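Local structure of Exo-1,3/1,4-beta-glucanase (Pseudoalteromonas sp., 3USZ) at residues A[296-301]-A[320-325]. The protein probably hydrolyses beta-1,3- and beta-1,4-linked glucans as an exo-acting glycoside hydrolase of family 3. Residues are numbered along the deposited sequence; the frame is centred on the assembly and turned at random.
Sequences NAHKFV and IMVPEH. With K (potassium ion), chain D.
N296 meets M321 and P323 where the loop after strand 290-292 passes the end of strand 320-321, within the TIM-barrel-like N-terminal domain of a family 3 glycoside hydrolase. Its backbone N donates to M321 O at 3.2 Å, and this is the one direct hydrogen bond between the two segments. The N296 carboxamide lies obliquely across the proline ring, OD1 coming 3.4 Å from P323 CD and ND2 resting nearer P323 CG. OD1 also accepts from water 1 (2.8 Å), which takes the N-H of E324 and bonds ND1 of H325, the N-cap residue of helix 326-339; ND2 gives a weak bond to water 2, itself held by E324 OE1. Trimmed to an alanine here, the side chain would be likely to leave water 1 without its acceptor and a gap over the proline ring. A297 starts the 3-10 turn that brings H298 round to face the strand. With chi1 at 61°, CG of H298 sits between the backbone N and the carbonyl carbon, and its imidazole crosses V322 at about a right angle, CE1 lying 3.5 Å from V322 CG1. I320 CG2 approaches ND1 obliquely, and F329 packs edge-to-face with the ring. Water 3 links the histidine back to the strand: it lies in the imidazole plane, 2.8 Å from H298 ND1, and donates to M321 O at 3.3 Å. NE2 bonds to L306 O, so the buried ring is fixed at both nitrogens. Beyond it, K299 O and V301 O bind a potassium ion, each at 2.9 Å, together with C304 O.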
loop_
_atom_site.group_PDB
_atom_site.type_symbol
_atom_site.label_atom_id
_atom_site.label_comp_id
_atom_site.label_asym_id
_atom_site.label_seq_id
_atom_site.Cartn_x
_atom_site.Cartn_y
_atom_site.Cartn_z
ATOM N N ASN A 296 -9.236 -12.037 9.374
ATOM C CA ASN A 296 -10.157 -12.342 10.481
ATOM C C ASN A 296 -11.147 -11.222 10.789
ATOM O O ASN A 296 -11.620 -11.109 11.918
ATOM C CB ASN A 296 -9.406 -12.696 11.770
ATOM C CG ASN A 296 -8.741 -14.054 11.700
ATOM O OD1 ASN A 296 -9.262 -14.968 11.073
ATOM N ND2 ASN A 296 -7.585 -14.192 12.343
ATOM N N ALA A 297 -11.442 -10.387 9.800
ATOM C CA ALA A 297 -12.376 -9.282 9.999
ATOM C C ALA A 297 -13.778 -9.781 10.362
ATOM O O ALA A 297 -14.546 -9.070 11.000
ATOM C CB ALA A 297 -12.435 -8.398 8.758
ATOM N N HIS A 298 -14.097 -11.007 9.961
ATOM C CA HIS A 298 -15.425 -11.563 10.210
ATOM C C HIS A 298 -15.713 -11.711 11.701
ATOM O O HIS A 298 -16.863 -11.641 12.124
ATOM C CB HIS A 298 -15.596 -12.912 9.498
ATOM C CG HIS A 298 -14.630 -13.969 9.951
ATOM N ND1 HIS A 298 -13.338 -14.055 9.473
ATOM C CD2 HIS A 298 -14.776 -14.993 10.828
ATOM C CE1 HIS A 298 -12.727 -15.081 10.041
ATOM N NE2 HIS A 298 -13.577 -15.669 10.868
ATOM N N LYS A 299 -14.663 -11.889 12.498
ATOM C CA LYS A 299 -14.826 -12.175 13.919
ATOM C C LYS A 299 -15.462 -11.015 14.691
ATOM O O LYS A 299 -16.048 -11.227 15.754
ATOM C CB LYS A 299 -13.490 -12.596 14.549
ATOM C CG LYS A 299 -12.983 -11.672 15.645
ATOM C CD LYS A 299 -11.643 -12.144 16.202
ATOM C CE LYS A 299 -11.404 -11.585 17.599
ATOM N NZ LYS A 299 -10.030 -11.888 18.092
ATOM N N PHE A 300 -15.370 -9.803 14.140
ATOM C CA PHE A 300 -15.876 -8.601 14.813
ATOM C C PHE A 300 -17.331 -8.266 14.472
ATOM O O PHE A 300 -17.912 -7.342 15.039
ATOM C CB PHE A 300 -14.964 -7.395 14.534
ATOM C CG PHE A 300 -13.537 -7.626 14.938
ATOM C CD1 PHE A 300 -13.132 -7.421 16.250
ATOM C CD2 PHE A 300 -12.610 -8.083 14.020
ATOM C CE1 PHE A 300 -11.825 -7.654 16.629
ATOM C CE2 PHE A 300 -11.300 -8.312 14.395
ATOM C CZ PHE A 300 -10.911 -8.104 15.699
ATOM N N VAL A 301 -17.917 -9.021 13.552
ATOM C CA VAL A 301 -19.311 -8.817 13.182
ATOM C C VAL A 301 -20.209 -9.417 14.265
ATOM O O VAL A 301 -19.899 -10.483 14.801
ATOM C CB VAL A 301 -19.608 -9.429 11.797
ATOM C CG1 VAL A 301 -21.104 -9.383 11.471
ATOM C CG2 VAL A 301 -18.804 -8.699 10.729
ATOM N N ILE A 320 -13.712 -15.609 2.182
ATOM C CA ILE A 320 -13.414 -15.295 3.576
ATOM C C ILE A 320 -11.927 -15.512 3.916
ATOM O O ILE A 320 -11.404 -16.616 3.780
ATOM C CB ILE A 320 -14.273 -16.150 4.521
ATOM C CG1 ILE A 320 -15.765 -15.895 4.265
ATOM C CG2 ILE A 320 -13.914 -15.861 5.972
ATOM C CD1 ILE A 320 -16.291 -14.626 4.947
ATOM N N MET A 321 -11.255 -14.455 4.354
ATOM C CA MET A 321 -9.856 -14.557 4.776
ATOM C C MET A 321 -9.825 -15.064 6.217
ATOM O O MET A 321 -9.935 -14.268 7.153
ATOM C CB MET A 321 -9.163 -13.185 4.664
ATOM C CG MET A 321 -7.629 -13.205 4.810
ATOM S SD MET A 321 -6.832 -11.581 4.628
ATOM C CE MET A 321 -7.127 -11.193 2.905
ATOM N N VAL A 322 -9.718 -16.384 6.387
ATOM C CA VAL A 322 -9.627 -17.012 7.708
ATOM C C VAL A 322 -8.294 -17.723 7.773
ATOM O O VAL A 322 -8.253 -18.937 7.579
ATOM C CB VAL A 322 -10.603 -18.198 7.915
ATOM C CG1 VAL A 322 -11.251 -18.155 9.296
ATOM C CG2 VAL A 322 -11.579 -18.379 6.760
ATOM N N PRO A 323 -7.211 -16.991 8.049
ATOM C CA PRO A 323 -5.860 -17.564 7.951
ATOM C C PRO A 323 -5.634 -18.857 8.750
ATOM O O PRO A 323 -4.986 -19.789 8.253
ATOM C CB PRO A 323 -4.957 -16.432 8.485
ATOM C CG PRO A 323 -5.871 -15.429 9.106
ATOM C CD PRO A 323 -7.180 -15.560 8.396
ATOM N N GLU A 324 -6.179 -18.911 9.961
ATOM C CA GLU A 324 -5.865 -19.965 10.916
ATOM C C GLU A 324 -7.022 -20.933 11.191
ATOM O O GLU A 324 -6.806 -22.128 11.389
ATOM C CB GLU A 324 -5.416 -19.319 12.231
ATOM C CG GLU A 324 -5.190 -20.291 13.374
ATOM C CD GLU A 324 -4.641 -19.615 14.634
ATOM O OE1 GLU A 324 -4.641 -18.366 14.718
ATOM O OE2 GLU A 324 -4.206 -20.341 15.551
ATOM N N HIS A 325 -8.251 -20.428 11.207
ATOM C CA HIS A 325 -9.386 -21.250 11.643
ATOM C C HIS A 325 -10.243 -21.756 10.489
ATOM O O HIS A 325 -11.431 -22.046 10.659
ATOM C CB HIS A 325 -10.244 -20.466 12.636
ATOM C CG HIS A 325 -9.490 -20.001 13.841
ATOM N ND1 HIS A 325 -8.711 -18.864 13.840
ATOM C CD2 HIS A 325 -9.383 -20.531 15.082
ATOM C CE1 HIS A 325 -8.168 -18.706 15.035
ATOM N NE2 HIS A 325 -8.559 -19.706 15.806
HETATM K K K D . -18.457 -10.964 17.277
HETATM O O HOH W 1 -8.263 -17.514 11.361
HETATM O O HOH W 2 -5.604 -16.083 13.941
HETATM O O HOH W 3 -12.559 -12.327 7.423
HETATM O O HOH W 4 -21.167 -11.043 18.918
#